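Local coordinates for Lmo0812 protein (Listeria monocytogenes serovar 1/2a, PDB 4YF1) that may remove the 3'-diphosphate of guanosine-3',5'-bis(diphosphate), as HD-domain pyrophosphohydrolases do, at residues F33-N38 against K121-T126; H59-V62 against E66-D69; A70-T75 against E79-V84; V84-E89 against L111-L116; L93-R98 against F143-D148. One frame throughout, in Å; residues are numbered along the deposited sequence.

Interaction 1. Residues F33-N38 against K121-T126; sequences FSHPLN and KLDNLT
His-35 and Asp-123 meet as a histidine-carboxylate pair, the ring donating from ND1 to Asp-123 OD2 over 2.7 Å. OD2 receives this bond on its anti lone pair, the one turned away from OD1, and the N-H...O angle is 152°. The two side chains run by one another head to tail, their flat ends twisted by 36°, with OD2 near the ring edge but tilted a little out of its plane. With CG of Asp-123 trans to its own backbone N (chi1 -176°), the carboxylate extends far enough from helix 111-132 for its two oxygens to serve different partners. OD1 accepts from Asn-38 ND2 at 3.2 Å, on its syn side but well out of the carboxylate plane; amide and carboxylate stand nearly perpendicular. Asn-124 OD1 comes near the ring obliquely in one of its two conformers, so this approach is less certain.

A second shell fixes these groups. Asn-38 ND2 also donates to Gly-29 O, while its OD1 accepts from Tyr-32 N, so the amide is pinned in rotation by the loop ahead of helix 35-45. Ser-34 occupies the N-cap of that helix, which brings His-35 into its first turn.

On the far side of the imidazole, NE2 is hydrogen-bonded to Asp-120 OD1, and Asp-60 touches the ring. His-35, His-59, Asp-60 and Asp-120 converge in the manner of an HD-type metal site, though none of them binds a metal here. The chemistry is consistent with a second-shell carboxylate: by holding ND1, Asp-123 restricts rotation of the ring and probably helps keep NE2 turned to the presumed cluster.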
# COMPACT_ATOMS: atom_id res chain seq x y z
N PHE A 33 10.82 -8.13 -2.33
CA PHE A 33 12.01 -7.57 -1.67
C PHE A 33 11.69 -6.33 -0.86
O PHE A 33 12.43 -5.36 -0.84
CB PHE A 33 13.12 -7.34 -2.69
CG PHE A 33 13.47 -8.57 -3.43
CD1 PHE A 33 14.32 -9.50 -2.86
CD2 PHE A 33 12.87 -8.87 -4.64
CE1 PHE A 33 14.61 -10.69 -3.53
CE2 PHE A 33 13.14 -10.05 -5.30
CZ PHE A 33 14.01 -10.96 -4.74
N SER A 34 10.55 -6.41 -0.19
CA SER A 34 10.01 -5.35 0.61
C SER A 34 8.97 -6.00 1.52
O SER A 34 8.08 -6.69 1.03
CB SER A 34 9.33 -4.33 -0.30
OG SER A 34 8.54 -3.43 0.43
N HIS A 35 9.10 -5.81 2.82
CA HIS A 35 8.18 -6.40 3.79
C HIS A 35 6.72 -5.98 3.53
O HIS A 35 5.87 -6.84 3.43
CB HIS A 35 8.65 -6.06 5.22
CG HIS A 35 7.76 -6.59 6.30
ND1 HIS A 35 7.66 -7.93 6.59
CD2 HIS A 35 6.95 -5.96 7.18
CE1 HIS A 35 6.81 -8.11 7.59
NE2 HIS A 35 6.36 -6.92 7.96
N PRO A 36 6.43 -4.67 3.35
CA PRO A 36 5.03 -4.28 3.11
C PRO A 36 4.42 -4.90 1.85
O PRO A 36 3.26 -5.30 1.89
CB PRO A 36 5.11 -2.76 2.95
CG PRO A 36 6.33 -2.36 3.69
CD PRO A 36 7.31 -3.48 3.47
N LEU A 37 5.17 -4.95 0.74
CA LEU A 37 4.66 -5.54 -0.48
C LEU A 37 4.42 -7.04 -0.32
O LEU A 37 3.44 -7.57 -0.81
CB LEU A 37 5.61 -5.24 -1.65
CG LEU A 37 5.52 -3.81 -2.22
CD1 LEU A 37 4.22 -3.65 -2.96
CD2 LEU A 37 5.64 -2.72 -1.18
N ASN A 38 5.34 -7.73 0.37
CA ASN A 38 5.17 -9.17 0.61
C ASN A 38 4.00 -9.49 1.54
O ASN A 38 3.31 -10.49 1.34
CB ASN A 38 6.46 -9.83 1.18
CG ASN A 38 7.58 -9.98 0.16
OD1 ASN A 38 7.41 -9.79 -1.04
ND2 ASN A 38 8.78 -10.40 0.65
N LYS A 121 3.99 -11.47 10.73
CA LYS A 121 4.94 -12.45 11.34
C LYS A 121 5.44 -13.49 10.38
O LYS A 121 6.56 -13.96 10.49
CB LYS A 121 4.33 -13.17 12.53
CG LYS A 121 4.54 -12.44 13.82
CD LYS A 121 3.88 -11.10 13.81
CE LYS A 121 4.74 -10.11 14.54
NZ LYS A 121 3.90 -8.90 14.80
N LEU A 122 4.56 -13.90 9.48
CA LEU A 122 4.93 -14.88 8.46
C LEU A 122 6.05 -14.38 7.56
O LEU A 122 7.03 -15.09 7.35
CB LEU A 122 3.69 -15.29 7.62
CG LEU A 122 3.92 -16.26 6.45
CD1 LEU A 122 4.66 -17.53 6.83
CD2 LEU A 122 2.60 -16.62 5.75
N ASP A 123 5.92 -13.16 7.03
CA ASP A 123 6.99 -12.66 6.18
C ASP A 123 8.30 -12.53 6.98
O ASP A 123 9.37 -12.82 6.44
CB ASP A 123 6.65 -11.33 5.54
CG ASP A 123 7.73 -10.87 4.57
OD1 ASP A 123 7.96 -11.55 3.53
OD2 ASP A 123 8.33 -9.82 4.83
N ASN A 124 8.21 -12.07 8.24
CA ASN A 124 9.41 -11.96 9.12
C ASN A 124 10.10 -13.31 9.31
O ASN A 124 11.30 -13.41 9.11
CB ASN A 124 9.03 -11.39 10.50
CG ASN A 124 8.66 -9.92 10.48
OD1 ASN A 124 8.86 -9.21 9.48
ND2 ASN A 124 8.12 -9.43 11.61
N LEU A 125 9.35 -14.34 9.72
CA LEU A 125 9.94 -15.69 9.91
C LEU A 125 10.44 -16.32 8.62
O LEU A 125 11.43 -17.09 8.64
CB LEU A 125 9.04 -16.67 10.64
CG LEU A 125 8.76 -16.45 12.10
CD1 LEU A 125 8.21 -17.75 12.64
CD2 LEU A 125 10.02 -16.05 12.87
N THR A 126 9.80 -16.01 7.50
CA THR A 126 10.29 -16.48 6.21
C THR A 126 11.74 -15.99 6.03
O THR A 126 12.62 -16.76 5.63
CB THR A 126 9.40 -16.01 5.08
OG1 THR A 126 8.11 -16.62 5.24
CG2 THR A 126 9.98 -16.39 3.72

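Interaction 2. Residues H59-V62 against E66-D69; sequences HDAV and EMTD. With NA (sodium ion), chain E.
The flat groups that meet between Val-62 and Met-67 are peptide carbonyls, which present their oxygen ends to one sodium ion. Val-62 O lies 2.2 Å from the sodium and Met-67 O 2.4 Å from it. Neither carbonyl points straight at the ion: the angle at the oxygen, from carbonyl carbon to sodium, is 149° for Val-62 O and 153° for Met-67 O. The two oxygens subtend 100° at the metal, which keeps them 3.6 Å apart, and the cation probably offsets the repulsion between the two negative dipole ends. Thr-65, from the turn between the segments, supplies the third protein oxygen. On the helical side, the ring of His-59 stacks against that of His-87.

This is a main-chain cation site at the C-terminal end of helix 50-64, where carbonyls no longer engaged in regular helical bonding can turn outward. The helix is already irregular there: Val-62 N makes a weak bond to His-59 O. His-59 and Asp-60, one turn or less before the sodium site, fit the HD pair for which the family is named, and their side chains belong to a separate cluster that probably holds the catalytic metal in relatives.

Packing completes the closure of the turn. Met-67, a selenomethionine, sets Met-67 CB against Ala-61 O at 3.8 Å. Its chain, extended as far as the selenium, brings Met-67 SE to 4.1 Å from Ala-61 CB. Met-67 also packs on Ala-61 of the second subunit. Immediately after it, Thr-68 takes the N-cap of helix 69-76; its hydroxyl caps a backbone N of the first turn, and Asp-71 OD2 accepts from Thr-68 N, in keeping with a capping box.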
# COMPACT_ATOMS: atom_id res chain seq x y z
N HIS A 59 1.58 -0.80 7.71
CA HIS A 59 2.10 -1.10 9.04
C HIS A 59 3.52 -0.54 9.29
O HIS A 59 3.72 0.21 10.25
CB HIS A 59 2.02 -2.62 9.32
CG HIS A 59 2.74 -3.06 10.55
ND1 HIS A 59 2.16 -3.05 11.80
CD2 HIS A 59 4.00 -3.52 10.73
CE1 HIS A 59 3.03 -3.49 12.69
NE2 HIS A 59 4.15 -3.79 12.07
N ASP A 60 4.47 -0.87 8.42
CA ASP A 60 5.88 -0.37 8.57
C ASP A 60 6.00 1.14 8.42
O ASP A 60 6.90 1.75 9.01
CB ASP A 60 6.82 -0.98 7.52
CG ASP A 60 7.13 -2.45 7.77
OD1 ASP A 60 6.59 -3.07 8.71
OD2 ASP A 60 7.96 -2.96 6.99
N ALA A 61 5.12 1.75 7.62
CA ALA A 61 5.15 3.20 7.40
C ALA A 61 4.88 3.94 8.71
O ALA A 61 5.54 4.94 9.01
CB ALA A 61 4.13 3.60 6.36
N VAL A 62 3.93 3.43 9.49
CA VAL A 62 3.59 4.06 10.77
C VAL A 62 4.66 3.78 11.82
O VAL A 62 5.09 4.70 12.52
CB VAL A 62 2.25 3.57 11.34
CG1 VAL A 62 1.95 4.26 12.67
CG2 VAL A 62 1.15 3.83 10.36
N GLU A 66 7.94 8.79 10.36
CA GLU A 66 7.20 9.80 11.12
C GLU A 66 5.73 9.88 10.75
O GLU A 66 4.99 10.63 11.36
CB GLU A 66 7.87 11.18 11.01
CG GLU A 66 9.28 11.26 11.60
CD GLU A 66 9.34 10.88 13.08
OE1 GLU A 66 9.56 11.78 13.92
OE2 GLU A 66 9.14 9.69 13.42
N MSE A 67 5.30 9.10 9.76
CA MSE A 67 3.87 9.07 9.40
C MSE A 67 3.11 8.62 10.63
O MSE A 67 3.58 7.74 11.37
CB MSE A 67 3.62 8.13 8.21
CG MSE A 67 2.18 8.16 7.73
SE MSE A 67 1.96 7.07 6.10
CE MSE A 67 0.62 8.24 5.25
N THR A 68 1.95 9.22 10.85
CA THR A 68 1.13 8.96 12.04
C THR A 68 -0.26 8.43 11.72
O THR A 68 -0.68 8.39 10.57
CB THR A 68 0.91 10.28 12.80
OG1 THR A 68 0.08 11.16 12.01
CG2 THR A 68 2.23 10.96 13.11
N ASP A 69 -0.98 8.07 12.78
CA ASP A 69 -2.37 7.64 12.69
C ASP A 69 -3.23 8.72 12.00
O ASP A 69 -4.08 8.41 11.16
CB ASP A 69 -2.94 7.39 14.09
CG ASP A 69 -4.42 7.06 14.07
OD1 ASP A 69 -4.77 5.89 13.80
OD2 ASP A 69 -5.23 7.95 14.33
NA NA E . 5.20 6.91 12.95

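Interaction 3. Residues A70-T75 against E79-V84; sequences ADIRAT and EVADLV
Ile-72 carries the tight half of this helix pair, pressing both of its branches into helix 78-87. Its CG2 lies 3.7 Å from Ala-81 CA, where the small alanine lets it come down close to the backbone, and it also borders Val-80 CG1 at 4.1 Å. The longer branch goes elsewhere: with CG1 beside the backbone N (chi1 -63°) and CD1 fully extended, it meets Val-84 CG1 tip to tip at 3.8 Å. Val-62 of helix 50-64 touches both Ile-72 and Val-84, so this apolar edge continues into the body of the domain. The segments form an antiparallel helical hairpin joined by a very short turn, their axes 8.3 Å apart and 152° from one another in direction.

The outer side is polar and more open. Arg-73 reaches with an extended chain over Ala-81, whose CB faces the guanidinium, to the exposed Asp-82. The carbon contact between arginine and alanine is modelled too short to be relied upon, but the salt bridge is clear. Arg-73 NH2 lies 2.8 Å from Asp-82 OD1 and NH1 lies 2.9 Å from the same oxygen, which sits in the guanidinium plane. NH2 meets OD1 almost end-on to its C-O bond, whereas NH1 arrives from well above the carboxylate plane. The two flat groups are turned 51° apart.

Arg-73 has two further acidic partners, Asp-69 at NE and Asp-78 at NH1. One guanidinium thus ties the start of helix 69-76 to both the first residue and a later turn of helix 78-87, and the surrounding carboxylates would probably favour its positive charge while it offsets their mutual repulsion.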
# COMPACT_ATOMS: atom_id res chain seq x y z
N ALA A 70 -3.01 9.98 12.38
CA ALA A 70 -3.75 11.11 11.80
C ALA A 70 -3.52 11.26 10.29
O ALA A 70 -4.45 11.57 9.55
CB ALA A 70 -3.40 12.40 12.52
N ASP A 71 -2.27 11.05 9.86
CA ASP A 71 -1.93 11.08 8.42
C ASP A 71 -2.69 9.98 7.66
O ASP A 71 -3.26 10.22 6.60
CB ASP A 71 -0.44 10.89 8.19
CG ASP A 71 0.41 12.01 8.78
OD1 ASP A 71 -0.02 13.18 8.74
OD2 ASP A 71 1.53 11.71 9.26
N ILE A 72 -2.72 8.76 8.22
CA ILE A 72 -3.46 7.67 7.56
C ILE A 72 -4.95 7.98 7.45
O ILE A 72 -5.54 7.73 6.40
CB ILE A 72 -3.24 6.31 8.25
CG1 ILE A 72 -1.76 5.95 8.15
CG2 ILE A 72 -4.08 5.21 7.59
CD1 ILE A 72 -1.40 4.63 8.77
N ARG A 73 -5.56 8.51 8.52
CA ARG A 73 -6.99 8.85 8.49
C ARG A 73 -7.31 9.87 7.46
O ARG A 73 -8.30 9.73 6.77
CB ARG A 73 -7.50 9.38 9.85
CG ARG A 73 -7.61 8.30 10.87
CD ARG A 73 -8.05 8.75 12.26
NE ARG A 73 -7.68 7.61 13.10
CZ ARG A 73 -8.37 6.47 13.18
NH1 ARG A 73 -9.56 6.32 12.59
NH2 ARG A 73 -7.87 5.49 13.91
N ALA A 74 -6.49 10.92 7.37
CA ALA A 74 -6.70 12.01 6.42
C ALA A 74 -6.63 11.56 4.97
O ALA A 74 -7.43 11.99 4.16
CB ALA A 74 -5.69 13.13 6.65
N THR A 75 -5.69 10.67 4.65
CA THR A 75 -5.49 10.20 3.27
C THR A 75 -6.28 8.94 2.87
O THR A 75 -6.89 8.91 1.80
CB THR A 75 -4.00 9.96 3.00
OG1 THR A 75 -3.30 11.20 3.19
CG2 THR A 75 -3.77 9.49 1.58
N GLU A 79 -11.50 3.51 8.22
CA GLU A 79 -11.49 2.05 8.19
C GLU A 79 -10.06 1.51 8.10
O GLU A 79 -9.68 0.63 8.88
CB GLU A 79 -12.29 1.46 7.02
CG GLU A 79 -13.79 1.54 7.17
CD GLU A 79 -14.53 0.69 6.14
OE1 GLU A 79 -15.40 1.24 5.42
OE2 GLU A 79 -14.22 -0.52 6.02
N VAL A 80 -9.29 2.02 7.13
CA VAL A 80 -7.88 1.63 7.01
C VAL A 80 -7.09 2.07 8.26
O VAL A 80 -6.29 1.29 8.81
CB VAL A 80 -7.28 2.21 5.72
CG1 VAL A 80 -5.77 2.05 5.68
CG2 VAL A 80 -7.94 1.55 4.51
N ALA A 81 -7.32 3.30 8.73
CA ALA A 81 -6.61 3.81 9.92
C ALA A 81 -6.84 2.90 11.13
O ALA A 81 -5.90 2.56 11.83
CB ALA A 81 -7.01 5.23 10.23
N ASP A 82 -8.09 2.46 11.31
CA ASP A 82 -8.43 1.57 12.41
C ASP A 82 -7.81 0.20 12.29
O ASP A 82 -7.42 -0.41 13.30
CB ASP A 82 -9.94 1.44 12.57
CG ASP A 82 -10.58 2.71 13.11
OD1 ASP A 82 -9.85 3.60 13.60
OD2 ASP A 82 -11.83 2.81 13.03
N LEU A 83 -7.74 -0.31 11.07
CA LEU A 83 -7.13 -1.62 10.87
C LEU A 83 -5.61 -1.52 11.21
O LEU A 83 -5.06 -2.37 11.90
CB LEU A 83 -7.37 -2.14 9.44
CG LEU A 83 -8.80 -2.64 9.16
CD1 LEU A 83 -9.03 -2.84 7.68
CD2 LEU A 83 -9.06 -3.94 9.93
N VAL A 84 -4.99 -0.45 10.75
CA VAL A 84 -3.58 -0.20 11.02
C VAL A 84 -3.31 -0.07 12.52
O VAL A 84 -2.37 -0.70 13.05
CB VAL A 84 -3.08 1.06 10.28
CG1 VAL A 84 -1.69 1.45 10.76
CG2 VAL A 84 -3.02 0.79 8.80

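Interaction 4. Residues V84-E89 against L111-L116; sequences VASHTE and LEEKAL
Ser-86 and Glu-113 touch where the C-terminal part of helix 78-87 meets the first turns of helix 111-132, within the all-helical HD-domain bundle. The serine side chain points at the second helix, and its OG rests 3.8 Å from Glu-113 CG, alongside the aliphatic part of the glutamate. The carboxylate does not bond to Ser-86; OE1 turns back toward the beginning of its own helix and accepts from Asn-110 N. Ser-86 OG occupies the crowded position between its own backbone N and carbonyl carbon (chi1 74°). From there it donates to Leu-83 O, one turn back, and accepts a hydrogen bond from a water at 2.7 Å. The same water donates its other hydrogen to Glu-113 O over 3.0 Å, so one molecule ties the hydroxyl to the main chain of the opposite helix.

Deeper in, Leu-116 points toward helix 78-87 and lays CD1 at 4.3 Å from Ser-86 OG; its side chain also touches Ala-55 of helix 50-64. Beside it, in the conformer described, His-87 presents its ring obliquely to the leucine carbonyl, CD2 standing 4.0 Å from Leu-116 O. His-87 also packs on Thr-102 of helix 95-108.

The chain turns away just beyond the histidine, where Val-84 O is gripped twice. His-87 N approaches it from one face of the carbonyl plane and Thr-88 OG1 from the other, the hydroxyl lying 2.8 Å from Val-84 O.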
# COMPACT_ATOMS: atom_id res chain seq x y z
N VAL A 84 -4.99 -0.45 10.75
CA VAL A 84 -3.58 -0.20 11.02
C VAL A 84 -3.31 -0.07 12.52
O VAL A 84 -2.37 -0.70 13.05
CB VAL A 84 -3.08 1.06 10.28
CG1 VAL A 84 -1.69 1.45 10.76
CG2 VAL A 84 -3.02 0.79 8.80
N ALA A 85 -4.12 0.73 13.20
CA ALA A 85 -3.96 0.94 14.63
C ALA A 85 -4.13 -0.33 15.42
O ALA A 85 -3.52 -0.46 16.49
CB ALA A 85 -4.94 1.99 15.14
N SER A 86 -4.94 -1.28 14.93
CA SER A 86 -5.16 -2.52 15.67
C SER A 86 -3.87 -3.33 15.93
O SER A 86 -3.78 -4.01 16.95
CB SER A 86 -6.19 -3.42 14.99
OG SER A 86 -5.69 -4.06 13.82
N HIS A 87 -2.86 -3.22 15.06
CA HIS A 87 -1.60 -3.98 15.23
C HIS A 87 -0.33 -3.14 15.47
O HIS A 87 0.77 -3.69 15.52
CB HIS A 87 -1.39 -4.89 14.01
CG HIS A 87 -0.07 -5.59 13.99
ND1 HIS A 87 0.59 -5.97 15.14
CD2 HIS A 87 0.65 -6.10 12.96
CE1 HIS A 87 1.70 -6.61 14.82
NE2 HIS A 87 1.75 -6.72 13.51
N THR A 88 -0.50 -1.84 15.65
CA THR A 88 0.65 -0.93 15.83
C THR A 88 1.07 -1.02 17.29
O THR A 88 0.23 -0.98 18.17
CB THR A 88 0.26 0.54 15.52
OG1 THR A 88 -0.15 0.66 14.15
CG2 THR A 88 1.44 1.49 15.76
N GLU A 89 2.37 -1.13 17.53
CA GLU A 89 2.90 -1.20 18.89
C GLU A 89 3.04 0.20 19.48
O GLU A 89 3.29 1.15 18.75
CB GLU A 89 4.29 -1.88 18.91
CG GLU A 89 4.31 -3.35 18.51
CD GLU A 89 5.71 -3.98 18.57
OE1 GLU A 89 6.72 -3.25 18.63
OE2 GLU A 89 5.79 -5.22 18.52
N LEU A 111 -11.35 -11.57 12.36
CA LEU A 111 -10.52 -12.28 11.35
C LEU A 111 -9.51 -11.39 10.64
O LEU A 111 -8.31 -11.77 10.50
CB LEU A 111 -11.37 -13.04 10.32
CG LEU A 111 -10.62 -13.78 9.19
CD1 LEU A 111 -9.65 -14.79 9.74
CD2 LEU A 111 -11.61 -14.46 8.22
N GLU A 112 -9.94 -10.19 10.24
CA GLU A 112 -9.05 -9.22 9.56
C GLU A 112 -7.87 -8.82 10.46
O GLU A 112 -6.69 -8.83 10.03
CB GLU A 112 -9.80 -7.99 9.12
CG GLU A 112 -10.86 -8.34 8.07
CD GLU A 112 -11.64 -7.15 7.58
OE1 GLU A 112 -11.64 -6.09 8.26
OE2 GLU A 112 -12.29 -7.28 6.52
N GLU A 113 -8.19 -8.48 11.71
CA GLU A 113 -7.15 -8.08 12.69
C GLU A 113 -6.16 -9.18 12.93
O GLU A 113 -4.96 -8.91 13.04
CB GLU A 113 -7.82 -7.61 13.99
CG GLU A 113 -8.72 -6.40 13.74
CD GLU A 113 -9.64 -6.05 14.89
OE1 GLU A 113 -10.18 -6.97 15.57
OE2 GLU A 113 -9.87 -4.83 15.07
N LYS A 114 -6.65 -10.41 13.05
CA LYS A 114 -5.75 -11.59 13.22
C LYS A 114 -4.87 -11.77 11.99
O LYS A 114 -3.67 -11.97 12.09
CB LYS A 114 -6.57 -12.86 13.43
CG LYS A 114 -7.32 -12.89 14.75
CD LYS A 114 -8.31 -14.02 14.78
CE LYS A 114 -8.89 -14.28 16.17
NZ LYS A 114 -8.07 -15.31 16.88
N ALA A 115 -5.47 -11.61 10.82
CA ALA A 115 -4.72 -11.83 9.58
C ALA A 115 -3.57 -10.83 9.40
O ALA A 115 -2.51 -11.19 8.89
CB ALA A 115 -5.65 -11.80 8.37
N LEU A 116 -3.79 -9.58 9.83
CA LEU A 116 -2.76 -8.56 9.70
C LEU A 116 -1.53 -8.91 10.52
O LEU A 116 -0.37 -8.74 10.07
CB LEU A 116 -3.31 -7.24 10.19
CG LEU A 116 -4.27 -6.64 9.16
CD1 LEU A 116 -5.16 -5.63 9.89
CD2 LEU A 116 -3.49 -6.00 8.03
O HOH W 1 -4.82 -6.47 14.74

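Interaction 5. Residues L93-R98 against F143-D148; sequences LSWEER and FKRGYD
Trp-95 and Arg-145 make a CH-pi contact at the protein surface. Arg-145 CG sits over one face of the indole, 3.6 Å from the centroid of its five-membered ring and 13° off the ring normal. Bends at chi2 and chi3 fold the arginine across the indole, so that NE hangs 3.8 Å from Trp-95 CD1, while the guanidinium is inclined by 52° to the ring instead of stacking flat. Lys-99, one turn on, adds a cation-pi contact with the same tryptophan.

Water supplies the polar link: one molecule accepts from Arg-145 NH2 at 2.9 Å and, weakly, from Trp-95 NE1.

The contact joins the starts of two helices, 95-108 and 147-160, and Trp-95 also touches Leu-149, Gln-150 and Trp-152 on the latter. Arg-145 belongs to a type I beta turn closed by Gly-146 N donating to Phe-143 O, and Gly-146, with a positive phi of 87°, takes the N-cap position.

Hydrogen bonds within 93-98 shape the start of the tryptophan's helix. Ser-94 OG caps it by accepting from Glu-97 N at 3.3 Å. Arg-98 folds back, its NE donating to Leu-93 O at 2.9 Å.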
# COMPACT_ATOMS: atom_id res chain seq x y z
N LEU A 93 6.60 1.31 25.33
CA LEU A 93 6.53 0.15 26.22
C LEU A 93 7.67 -0.82 25.95
O LEU A 93 8.23 -0.84 24.86
CB LEU A 93 5.21 -0.57 26.01
CG LEU A 93 3.97 0.31 26.20
CD1 LEU A 93 2.68 -0.44 25.89
CD2 LEU A 93 3.92 0.89 27.60
N SER A 94 8.01 -1.63 26.95
CA SER A 94 9.10 -2.61 26.80
C SER A 94 8.73 -3.67 25.74
O SER A 94 7.53 -3.85 25.41
CB SER A 94 9.39 -3.31 28.13
OG SER A 94 8.36 -4.23 28.45
N TRP A 95 9.73 -4.35 25.21
CA TRP A 95 9.53 -5.39 24.20
C TRP A 95 8.59 -6.46 24.71
O TRP A 95 7.59 -6.79 24.06
CB TRP A 95 10.88 -6.01 23.80
CG TRP A 95 10.88 -6.96 22.56
CD1 TRP A 95 11.22 -6.63 21.26
CD2 TRP A 95 10.60 -8.36 22.55
NE1 TRP A 95 11.21 -7.75 20.47
CE2 TRP A 95 10.80 -8.82 21.23
CE3 TRP A 95 10.19 -9.27 23.53
CZ2 TRP A 95 10.59 -10.16 20.87
CZ3 TRP A 95 10.00 -10.62 23.17
CH2 TRP A 95 10.21 -11.05 21.87
N GLU A 96 8.84 -6.95 25.92
CA GLU A 96 7.96 -7.98 26.51
C GLU A 96 6.47 -7.51 26.61
O GLU A 96 5.54 -8.29 26.36
CB GLU A 96 8.46 -8.38 27.87
CG GLU A 96 9.69 -9.26 27.82
CD GLU A 96 10.34 -9.38 29.18
OE1 GLU A 96 10.83 -8.36 29.68
OE2 GLU A 96 10.31 -10.48 29.75
N GLU A 97 6.27 -6.25 26.95
CA GLU A 97 4.92 -5.73 27.10
C GLU A 97 4.26 -5.56 25.72
O GLU A 97 3.11 -5.92 25.54
CB GLU A 97 4.89 -4.44 27.96
CG GLU A 97 5.20 -4.73 29.43
CD GLU A 97 5.14 -3.51 30.35
OE1 GLU A 97 4.67 -2.41 29.96
OE2 GLU A 97 5.61 -3.65 31.51
N ARG A 98 5.01 -5.02 24.76
CA ARG A 98 4.48 -4.83 23.38
C ARG A 98 4.08 -6.17 22.79
O ARG A 98 3.04 -6.34 22.17
CB ARG A 98 5.53 -4.17 22.50
CG ARG A 98 5.81 -2.71 22.85
CD ARG A 98 6.80 -2.02 21.94
NE ARG A 98 8.21 -2.25 22.31
CZ ARG A 98 9.16 -2.82 21.56
NH1 ARG A 98 10.40 -2.91 22.05
NH2 ARG A 98 8.93 -3.27 20.33
N PHE A 143 19.10 -14.37 17.36
CA PHE A 143 18.19 -13.26 17.75
C PHE A 143 18.76 -12.26 18.74
O PHE A 143 19.19 -12.64 19.85
CB PHE A 143 16.91 -13.84 18.34
CG PHE A 143 16.12 -14.67 17.37
CD1 PHE A 143 15.31 -14.05 16.43
CD2 PHE A 143 16.14 -16.05 17.43
CE1 PHE A 143 14.55 -14.80 15.54
CE2 PHE A 143 15.39 -16.81 16.54
CZ PHE A 143 14.59 -16.18 15.60
N LYS A 144 18.70 -10.98 18.40
CA LYS A 144 19.17 -9.94 19.31
C LYS A 144 18.40 -9.94 20.63
O LYS A 144 18.98 -9.64 21.68
CB LYS A 144 19.15 -8.53 18.66
CG LYS A 144 19.76 -7.43 19.53
CD LYS A 144 21.21 -7.74 19.94
CE LYS A 144 21.82 -6.70 20.87
NZ LYS A 144 21.83 -5.33 20.28
N ARG A 145 17.09 -10.26 20.59
CA ARG A 145 16.31 -10.33 21.83
C ARG A 145 16.46 -11.70 22.51
O ARG A 145 15.82 -11.98 23.53
CB ARG A 145 14.82 -10.08 21.53
CG ARG A 145 14.15 -9.18 22.54
CD ARG A 145 14.78 -7.79 22.53
NE ARG A 145 14.96 -7.30 21.15
CZ ARG A 145 15.95 -6.51 20.73
NH1 ARG A 145 16.96 -6.14 21.55
NH2 ARG A 145 15.99 -6.17 19.44
N GLY A 146 17.26 -12.59 21.92
CA GLY A 146 17.48 -13.91 22.48
C GLY A 146 16.45 -14.93 22.03
O GLY A 146 15.29 -14.61 21.75
N TYR A 147 16.90 -16.18 22.01
CA TYR A 147 16.06 -17.30 21.58
C TYR A 147 14.78 -17.54 22.41
O TYR A 147 13.68 -17.72 21.84
CB TYR A 147 16.90 -18.58 21.61
CG TYR A 147 16.16 -19.83 21.19
CD1 TYR A 147 16.12 -20.21 19.86
CD2 TYR A 147 15.53 -20.65 22.13
CE1 TYR A 147 15.45 -21.36 19.45
CE2 TYR A 147 14.86 -21.80 21.74
CZ TYR A 147 14.84 -22.16 20.40
OH TYR A 147 14.19 -23.31 19.99
N ASP A 148 14.92 -17.54 23.73
CA ASP A 148 13.80 -17.83 24.61
C ASP A 148 12.61 -16.88 24.37
O ASP A 148 11.46 -17.34 24.19
CB ASP A 148 14.21 -17.74 26.07
CG ASP A 148 15.27 -18.76 26.45
OD1 ASP A 148 15.53 -19.71 25.70
OD2 ASP A 148 15.84 -18.60 27.55
O HOH W 2 13.80 -7.73 18.23

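Along the chain, interactions 2 and 3 follow one another, with centres about 10 Å apart, and interaction 4 comes next, sharing Val-84 and helix 78-87 with interaction 3. Interaction 1 spans all three, bringing helix 35-45 back to helix 111-132, which interaction 4 also uses from the opposite side of the chain's centre. Interaction 5 is the outlier, about 28 Å from interaction 3 between centres; its segments alternate with those of interactions 1 and 4, and a salt bridge between Glu-89 and Arg-98 connects it to interaction 4. The presumed metal cluster draws on interactions 1 and 2, which touch through His-35 and Asp-60, while interactions 1, 2 and 3 also border the second subunit.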